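Local coordinates for SusD superfamily protein (Parabacteroides distasonis, PDB 3OTN) that is a putative outer-membrane lipoprotein of the SusD family that probably binds carbohydrate as a step in nutrient uptake, at residues 80-85 / 126-131; 27-32 / 86-91; 151-156 / 477-482. All coordinates share one frame; numbering follows the deposited sequence.

Contact 1 of 3, residues 80-85 / 126-131; sequences EDWWQD and YFYLVR. With ACT (acetate ion), chain E.
Trp83 NE1 donates a bent hydrogen bond of 3.0 Å to atom O of an acetate ion, which sits at the indole edge in the ring plane and probably came from the crystallisation liquor. The benzo side of this indole meets the other helix, its CE3 lying 4.3 Å from Leu129 CD2. With CG anti to the backbone N (chi1 -174°), the ring lies so that this methyl is near both the indole and the main chain, 4.2 Å from Trp83 CA. The pairing exemplifies how the TPR-like helical part of a SusD-family protein is built from stacked helices: segments 80-85 and 126-131, from helix 79-100 and helix 108-133, run roughly antiparallel at 139° with axes 10.4 Å apart. One residue earlier, Trp82 reaches the same helix through its six-membered ring, and CZ3 comes within 3.5 Å of Tyr128 CD2. These two rings are nearly parallel (12°) but slid so far apart that they scarcely overlap. Thr44 O takes the Trp82 NE1 hydrogen. Arg131 NH2 rests 3.4 Å above the centre of one Tyr128 face, and its guanidinium is steadied by a 3.1 Å bond from Arg131 NE to Phe127 O.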
# COMPACT_ATOMS: atom_id res chain seq x y z
N GLU A 80 -14.15 -8.80 -1.93
CA GLU A 80 -14.06 -10.20 -2.38
C GLU A 80 -12.69 -10.51 -2.95
O GLU A 80 -12.13 -11.57 -2.68
CB GLU A 80 -15.11 -10.51 -3.47
CG GLU A 80 -16.43 -10.84 -2.91
CD GLU A 80 -17.51 -10.96 -3.96
OE1 GLU A 80 -17.85 -9.94 -4.61
OE2 GLU A 80 -18.04 -12.08 -4.08
N ASP A 81 -12.17 -9.59 -3.76
CA ASP A 81 -10.88 -9.79 -4.45
C ASP A 81 -9.75 -9.85 -3.43
O ASP A 81 -8.87 -10.69 -3.52
CB ASP A 81 -10.63 -8.64 -5.44
CG ASP A 81 -11.81 -8.45 -6.41
OD1 ASP A 81 -11.81 -9.12 -7.44
OD2 ASP A 81 -12.75 -7.70 -6.08
N TRP A 82 -9.82 -8.96 -2.45
CA TRP A 82 -8.81 -8.90 -1.42
C TRP A 82 -8.82 -10.16 -0.58
O TRP A 82 -7.76 -10.72 -0.34
CB TRP A 82 -8.96 -7.68 -0.52
CG TRP A 82 -8.35 -6.43 -1.04
CD1 TRP A 82 -8.99 -5.41 -1.68
CD2 TRP A 82 -7.00 -6.03 -0.91
NE1 TRP A 82 -8.11 -4.40 -1.99
CE2 TRP A 82 -6.87 -4.77 -1.53
CE3 TRP A 82 -5.87 -6.63 -0.36
CZ2 TRP A 82 -5.65 -4.07 -1.57
CZ3 TRP A 82 -4.65 -5.95 -0.43
CH2 TRP A 82 -4.56 -4.67 -1.01
N TRP A 83 -10.00 -10.62 -0.17
CA TRP A 83 -10.10 -11.85 0.63
C TRP A 83 -9.64 -13.10 -0.13
O TRP A 83 -8.82 -13.84 0.33
CB TRP A 83 -11.54 -12.05 1.10
CG TRP A 83 -11.74 -13.19 2.04
CD1 TRP A 83 -11.94 -14.50 1.71
CD2 TRP A 83 -11.81 -13.11 3.45
NE1 TRP A 83 -12.11 -15.26 2.85
CE2 TRP A 83 -12.02 -14.43 3.94
CE3 TRP A 83 -11.67 -12.06 4.37
CZ2 TRP A 83 -12.13 -14.72 5.30
CZ3 TRP A 83 -11.78 -12.35 5.74
CH2 TRP A 83 -12.02 -13.66 6.19
N GLN A 84 -10.21 -13.32 -1.29
CA GLN A 84 -9.93 -14.53 -2.08
C GLN A 84 -8.47 -14.60 -2.51
O GLN A 84 -7.85 -15.67 -2.41
CB GLN A 84 -10.85 -14.61 -3.29
CG GLN A 84 -12.30 -14.78 -2.95
CD GLN A 84 -13.23 -14.77 -4.17
OE1 GLN A 84 -12.78 -14.67 -5.32
NE2 GLN A 84 -14.52 -14.88 -3.90
N ASP A 85 -7.90 -13.48 -2.96
CA ASP A 85 -6.52 -13.54 -3.48
C ASP A 85 -5.49 -13.61 -2.39
O ASP A 85 -4.51 -14.29 -2.58
CB ASP A 85 -6.16 -12.33 -4.34
CG ASP A 85 -6.86 -12.33 -5.69
OD1 ASP A 85 -7.58 -13.31 -6.06
OD2 ASP A 85 -6.72 -11.31 -6.36
N TYR A 126 -1.21 -11.92 5.30
CA TYR A 126 -1.93 -11.87 6.55
C TYR A 126 -1.98 -10.46 7.15
O TYR A 126 -2.99 -10.08 7.71
CB TYR A 126 -1.37 -12.84 7.60
CG TYR A 126 -2.01 -14.19 7.53
CD1 TYR A 126 -3.36 -14.36 7.86
CD2 TYR A 126 -1.28 -15.30 7.12
CE1 TYR A 126 -3.95 -15.62 7.81
CE2 TYR A 126 -1.85 -16.56 7.08
CZ TYR A 126 -3.19 -16.72 7.39
OH TYR A 126 -3.75 -17.99 7.30
N PHE A 127 -0.89 -9.70 7.00
CA PHE A 127 -0.85 -8.33 7.50
C PHE A 127 -1.86 -7.46 6.78
O PHE A 127 -2.47 -6.61 7.42
CB PHE A 127 0.58 -7.76 7.38
CG PHE A 127 0.80 -6.42 8.03
CD1 PHE A 127 0.38 -6.18 9.33
CD2 PHE A 127 1.51 -5.44 7.37
CE1 PHE A 127 0.65 -4.94 9.93
CE2 PHE A 127 1.79 -4.21 7.95
CZ PHE A 127 1.34 -3.95 9.23
N TYR A 128 -2.05 -7.65 5.47
CA TYR A 128 -3.12 -6.94 4.75
C TYR A 128 -4.50 -7.43 5.25
O TYR A 128 -5.34 -6.62 5.64
CB TYR A 128 -3.01 -7.07 3.24
CG TYR A 128 -2.04 -6.11 2.66
CD1 TYR A 128 -0.67 -6.30 2.82
CD2 TYR A 128 -2.48 -4.92 2.07
CE1 TYR A 128 0.26 -5.36 2.32
CE2 TYR A 128 -1.58 -4.00 1.56
CZ TYR A 128 -0.22 -4.21 1.68
OH TYR A 128 0.65 -3.28 1.15
N LEU A 129 -4.68 -8.75 5.32
CA LEU A 129 -5.96 -9.31 5.80
C LEU A 129 -6.39 -8.79 7.17
O LEU A 129 -7.56 -8.36 7.35
CB LEU A 129 -5.93 -10.83 5.81
CG LEU A 129 -6.01 -11.51 4.46
CD1 LEU A 129 -5.71 -13.01 4.73
CD2 LEU A 129 -7.42 -11.35 3.84
N VAL A 130 -5.48 -8.79 8.14
CA VAL A 130 -5.87 -8.38 9.50
C VAL A 130 -6.18 -6.91 9.59
O VAL A 130 -7.07 -6.53 10.36
CB VAL A 130 -4.85 -8.78 10.65
CG1 VAL A 130 -4.77 -10.31 10.81
CG2 VAL A 130 -3.49 -8.16 10.42
N ARG A 131 -5.48 -6.08 8.82
CA ARG A 131 -5.71 -4.62 8.84
C ARG A 131 -7.02 -4.22 8.17
O ARG A 131 -7.68 -3.30 8.64
CB ARG A 131 -4.55 -3.88 8.18
CG ARG A 131 -3.30 -3.87 9.07
CD ARG A 131 -2.19 -3.05 8.48
NE ARG A 131 -1.71 -3.63 7.24
CZ ARG A 131 -0.87 -3.03 6.41
NH1 ARG A 131 -0.39 -1.81 6.68
NH2 ARG A 131 -0.51 -3.65 5.30
C ACT E . -10.94 -18.47 3.95
O ACT E . -12.04 -17.91 4.20
OXT ACT E . -10.74 -19.05 2.84
CH3 ACT E . -9.88 -18.44 4.98

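Contact 2 of 3, residues 27-32 / 86-91; sequences YLKNTV and CYAGIA
Lys29 lays the aliphatic part of its side chain along helix 79-100, over the backbone of Gly89 and against the methyl of Ala88. The chain starts over the glycine, where Lys29 CB is 3.7 Å from Gly89 CA. A bend at chi2 (-72°) then turns it toward the alanine, and the extended chi3 carries Lys29 CE to Ala88 CB at 3.6 Å, while its CG remains 3.7 Å from Gly89 N. The lack of a side chain at Gly89 probably permits this closeness, with the CA atoms of Lys29 and Gly89 only 5.0 Å apart; a beta carbon on the helix would stand about 3.3 Å from Lys29 CB. A turn of helix away, a methyl of Val32 meets the sulfur of Cys86. Val32 holds CG1 between its backbone N and carbonyl carbon (chi1 75°), which sets that methyl 4.1 Å from Cys86 SG, although the Cys86 CB itself is directed away from the 27-32 segment. The 3-10 turn of residues 29-32 thus covers one side of helix 79-100, whereas Tyr87 and Ile90 lean on Leu129 of helix 108-133. Asn30 touches Met121 of that same helix, and the chain proceeds from here to strand 36-37.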
# COMPACT_ATOMS: atom_id res chain seq x y z
N TYR A 27 4.73 -15.51 -4.94
CA TYR A 27 4.62 -14.17 -5.54
C TYR A 27 3.37 -13.97 -6.40
O TYR A 27 3.00 -12.83 -6.67
CB TYR A 27 5.85 -13.85 -6.41
CG TYR A 27 7.22 -13.75 -5.71
CD1 TYR A 27 7.88 -14.86 -5.17
CD2 TYR A 27 7.85 -12.52 -5.62
CE1 TYR A 27 9.14 -14.71 -4.55
CE2 TYR A 27 9.09 -12.37 -5.01
CZ TYR A 27 9.75 -13.45 -4.50
OH TYR A 27 11.00 -13.20 -3.92
N LEU A 28 2.76 -15.06 -6.85
CA LEU A 28 1.71 -14.99 -7.88
C LEU A 28 0.56 -14.10 -7.48
O LEU A 28 0.10 -13.28 -8.27
CB LEU A 28 1.19 -16.39 -8.23
CG LEU A 28 2.17 -17.32 -8.93
CD1 LEU A 28 1.51 -18.71 -9.12
CD2 LEU A 28 2.66 -16.69 -10.23
N LYS A 29 0.12 -14.24 -6.23
CA LYS A 29 -1.05 -13.49 -5.77
C LYS A 29 -0.68 -12.08 -5.26
O LYS A 29 -1.54 -11.38 -4.73
CB LYS A 29 -1.90 -14.32 -4.80
CG LYS A 29 -2.71 -15.43 -5.52
CD LYS A 29 -3.85 -14.79 -6.31
CE LYS A 29 -4.77 -15.78 -6.94
NZ LYS A 29 -4.07 -16.54 -7.91
N ASN A 30 0.57 -11.65 -5.48
CA ASN A 30 0.91 -10.22 -5.38
C ASN A 30 0.11 -9.29 -6.33
O ASN A 30 0.14 -8.05 -6.17
CB ASN A 30 2.42 -9.98 -5.61
CG ASN A 30 3.31 -10.43 -4.45
OD1 ASN A 30 2.94 -11.29 -3.61
ND2 ASN A 30 4.51 -9.90 -4.43
N THR A 31 -0.54 -9.87 -7.33
CA THR A 31 -1.49 -9.18 -8.17
C THR A 31 -2.55 -8.48 -7.33
O THR A 31 -2.98 -7.39 -7.69
CB THR A 31 -2.19 -10.12 -9.14
OG1 THR A 31 -2.80 -11.18 -8.38
CG2 THR A 31 -1.19 -10.69 -10.16
N VAL A 32 -2.89 -9.02 -6.17
CA VAL A 32 -3.96 -8.41 -5.34
C VAL A 32 -3.65 -6.97 -4.90
O VAL A 32 -4.58 -6.17 -4.67
CB VAL A 32 -4.30 -9.28 -4.08
CG1 VAL A 32 -3.20 -9.16 -3.01
CG2 VAL A 32 -5.65 -8.89 -3.52
N CYS A 86 -5.69 -12.89 -1.27
CA CYS A 86 -4.82 -13.06 -0.11
C CYS A 86 -4.84 -14.51 0.36
O CYS A 86 -3.78 -15.11 0.59
CB CYS A 86 -5.15 -12.09 1.04
SG CYS A 86 -4.59 -10.38 0.68
N TYR A 87 -6.03 -15.09 0.49
CA TYR A 87 -6.11 -16.48 0.93
C TYR A 87 -5.54 -17.46 -0.11
O TYR A 87 -4.89 -18.44 0.28
CB TYR A 87 -7.51 -16.90 1.45
CG TYR A 87 -7.60 -16.59 2.93
CD1 TYR A 87 -6.84 -17.30 3.85
CD2 TYR A 87 -8.36 -15.54 3.39
CE1 TYR A 87 -6.88 -16.98 5.21
CE2 TYR A 87 -8.43 -15.23 4.72
CZ TYR A 87 -7.68 -15.94 5.63
OH TYR A 87 -7.74 -15.56 6.96
N ALA A 88 -5.73 -17.18 -1.40
CA ALA A 88 -5.06 -18.02 -2.45
C ALA A 88 -3.55 -17.93 -2.30
O ALA A 88 -2.86 -18.92 -2.39
CB ALA A 88 -5.51 -17.60 -3.88
N GLY A 89 -3.03 -16.72 -2.08
CA GLY A 89 -1.61 -16.51 -1.83
C GLY A 89 -1.08 -17.29 -0.63
O GLY A 89 -0.01 -17.90 -0.70
N ILE A 90 -1.86 -17.27 0.46
CA ILE A 90 -1.54 -18.00 1.70
C ILE A 90 -1.53 -19.50 1.43
O ILE A 90 -0.59 -20.19 1.88
CB ILE A 90 -2.51 -17.58 2.89
CG1 ILE A 90 -2.15 -16.18 3.38
CG2 ILE A 90 -2.45 -18.61 4.07
CD1 ILE A 90 -3.35 -15.41 3.99
N ALA A 91 -2.49 -19.99 0.65
CA ALA A 91 -2.52 -21.43 0.26
C ALA A 91 -1.28 -21.79 -0.54
O ALA A 91 -0.69 -22.85 -0.32
CB ALA A 91 -3.81 -21.83 -0.52

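Contact 3 of 3, residues 151-156 / 477-482; sequences VSRAPV and TQNQGY. With EDO (1,2-ethanediol), chain Q.
Arg153 reaches from the loop before helix 156-172 to Thr477 and Asn479 in the C-terminal tail, joining the N-terminal helical part of this SusD-family protein to the end of the chain, where a type II beta turn spans Asn479 to Tyr482. Direct polar bonds dominate, and a bend at chi3 (64°) turns the guanidinium to the tail. Arg153 NH2 donates to Asn479 OD1 at 2.7 Å, fairly straight (156°), with the oxygen at the guanidinium edge; a weak second bond from NH1 ends on the same oxygen. The two flat groups stand 74° apart, and NH2 lies tilted from the carbonyl plane of the amide. Arg153 NH1 also donates to Thr477 OG1 at 3.0 Å, tilted from the guanidinium plane. Each partner has further bonds: Arg153 NE to Asp135 O, and Asn479 ND2 to Phe133 O and Phe463 O. A leucine in place of Arg153 would probably leave Asn479 OD1 and Thr477 OG1 without these donors. Bound small molecules add to this. An ethanediol, probably a crystallisation additive, sits on the tail alone, its O2 bonded at 2.9 Å by Gln480 N. One water bridges the backbones, accepting at 3.0 Å from Arg153 N and 2.9 Å from Thr477 N.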
# COMPACT_ATOMS: atom_id res chain seq x y z
N VAL A 151 -13.77 -23.15 8.45
CA VAL A 151 -12.94 -22.50 9.48
C VAL A 151 -13.67 -21.31 10.13
O VAL A 151 -14.66 -20.84 9.60
CB VAL A 151 -11.61 -22.00 8.87
CG1 VAL A 151 -10.79 -23.20 8.37
CG2 VAL A 151 -11.87 -21.04 7.67
N SER A 152 -13.15 -20.84 11.26
CA SER A 152 -13.64 -19.68 11.96
C SER A 152 -12.58 -18.60 11.94
O SER A 152 -11.41 -18.89 11.73
CB SER A 152 -13.96 -20.05 13.40
OG SER A 152 -14.93 -21.08 13.39
N ARG A 153 -13.01 -17.37 12.15
CA ARG A 153 -12.09 -16.24 12.22
C ARG A 153 -11.38 -16.30 13.57
O ARG A 153 -12.02 -16.49 14.59
CB ARG A 153 -12.86 -14.92 12.08
CG ARG A 153 -13.69 -14.82 10.79
CD ARG A 153 -14.66 -13.66 10.88
NE ARG A 153 -13.94 -12.41 10.96
CZ ARG A 153 -14.40 -11.25 11.45
NH1 ARG A 153 -15.61 -11.12 11.98
NH2 ARG A 153 -13.60 -10.21 11.43
N ALA A 154 -10.06 -16.08 13.58
CA ALA A 154 -9.28 -16.13 14.81
C ALA A 154 -8.97 -14.68 15.22
O ALA A 154 -8.96 -13.77 14.36
CB ALA A 154 -7.99 -16.93 14.58
N PRO A 155 -8.67 -14.45 16.51
CA PRO A 155 -8.37 -13.05 16.91
C PRO A 155 -7.20 -12.44 16.15
O PRO A 155 -6.23 -13.14 15.88
CB PRO A 155 -8.05 -13.17 18.39
CG PRO A 155 -8.84 -14.37 18.86
CD PRO A 155 -8.83 -15.34 17.69
N VAL A 156 -7.28 -11.15 15.85
CA VAL A 156 -6.18 -10.43 15.25
C VAL A 156 -4.87 -10.71 15.99
O VAL A 156 -3.86 -11.07 15.38
CB VAL A 156 -6.44 -8.87 15.18
CG1 VAL A 156 -5.16 -8.11 14.82
CG2 VAL A 156 -7.52 -8.54 14.15
N THR A 477 -18.00 -15.24 11.28
CA THR A 477 -18.76 -14.10 11.82
C THR A 477 -18.55 -12.85 10.93
O THR A 477 -17.74 -12.86 9.98
CB THR A 477 -18.34 -13.77 13.26
OG1 THR A 477 -16.94 -13.43 13.28
CG2 THR A 477 -18.60 -14.99 14.19
N GLN A 478 -19.28 -11.78 11.24
CA GLN A 478 -19.18 -10.51 10.56
C GLN A 478 -18.68 -9.41 11.49
O GLN A 478 -18.84 -9.46 12.70
CB GLN A 478 -20.52 -10.16 9.91
CG GLN A 478 -20.60 -8.87 9.11
CD GLN A 478 -19.67 -8.83 7.92
OE1 GLN A 478 -18.52 -8.40 8.05
NE2 GLN A 478 -20.15 -9.26 6.75
N ASN A 479 -18.01 -8.44 10.90
CA ASN A 479 -17.61 -7.26 11.61
C ASN A 479 -18.82 -6.44 12.02
O ASN A 479 -19.83 -6.38 11.29
CB ASN A 479 -16.55 -6.46 10.83
CG ASN A 479 -15.21 -7.17 10.81
OD1 ASN A 479 -14.83 -7.82 11.80
ND2 ASN A 479 -14.49 -7.08 9.69
N GLN A 480 -18.76 -5.90 13.23
CA GLN A 480 -19.85 -5.10 13.77
C GLN A 480 -20.29 -3.97 12.79
O GLN A 480 -19.44 -3.34 12.13
CB GLN A 480 -19.48 -4.51 15.13
CG GLN A 480 -18.35 -3.52 15.12
CD GLN A 480 -18.01 -3.04 16.51
OE1 GLN A 480 -18.86 -3.03 17.39
NE2 GLN A 480 -16.78 -2.64 16.72
N GLY A 481 -21.60 -3.74 12.73
CA GLY A 481 -22.19 -2.72 11.86
C GLY A 481 -22.56 -3.20 10.48
O GLY A 481 -23.24 -2.49 9.74
N TYR A 482 -22.13 -4.41 10.09
CA TYR A 482 -22.39 -4.91 8.74
C TYR A 482 -23.26 -6.16 8.78
O TYR A 482 -23.53 -6.68 9.85
CB TYR A 482 -21.08 -5.28 8.05
CG TYR A 482 -20.06 -4.15 7.89
CD1 TYR A 482 -20.34 -3.06 7.08
CD2 TYR A 482 -18.82 -4.20 8.54
CE1 TYR A 482 -19.40 -2.03 6.92
CE2 TYR A 482 -17.88 -3.21 8.35
CZ TYR A 482 -18.17 -2.12 7.55
OH TYR A 482 -17.26 -1.11 7.40
OXT TYR A 482 -23.63 -6.70 7.74
C1 EDO Q . -14.57 -6.11 16.06
O1 EDO Q . -14.06 -4.79 16.28
C2 EDO Q . -15.56 -6.00 14.92
O2 EDO Q . -16.81 -6.56 15.28
O HOH W 1 -15.90 -16.86 12.55

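Overall arrangement
Contacts 1 and 2 form one continuous patch, using successive residues of helix 79-100 with centres about 9 Å apart. They touch where Tyr126 OH lies 3.5 Å from Ile90 CG2, and Asp85 O meets Lys29 CB at 3.4 Å. The helix thus takes helix 108-133 and the 27-32 segment as separate partners. Contact 3 lies nearer the periphery, its centre about 13 Å from that of contact 1, and touches it where Val130 packs on Val156; contact 2 is about 21 Å from it between centres and does not touch. Sequence separation grows from dozens of residues to over three hundred. The acetate and ethanediol, probably crystallisation additives, do not by themselves mark a sugar site.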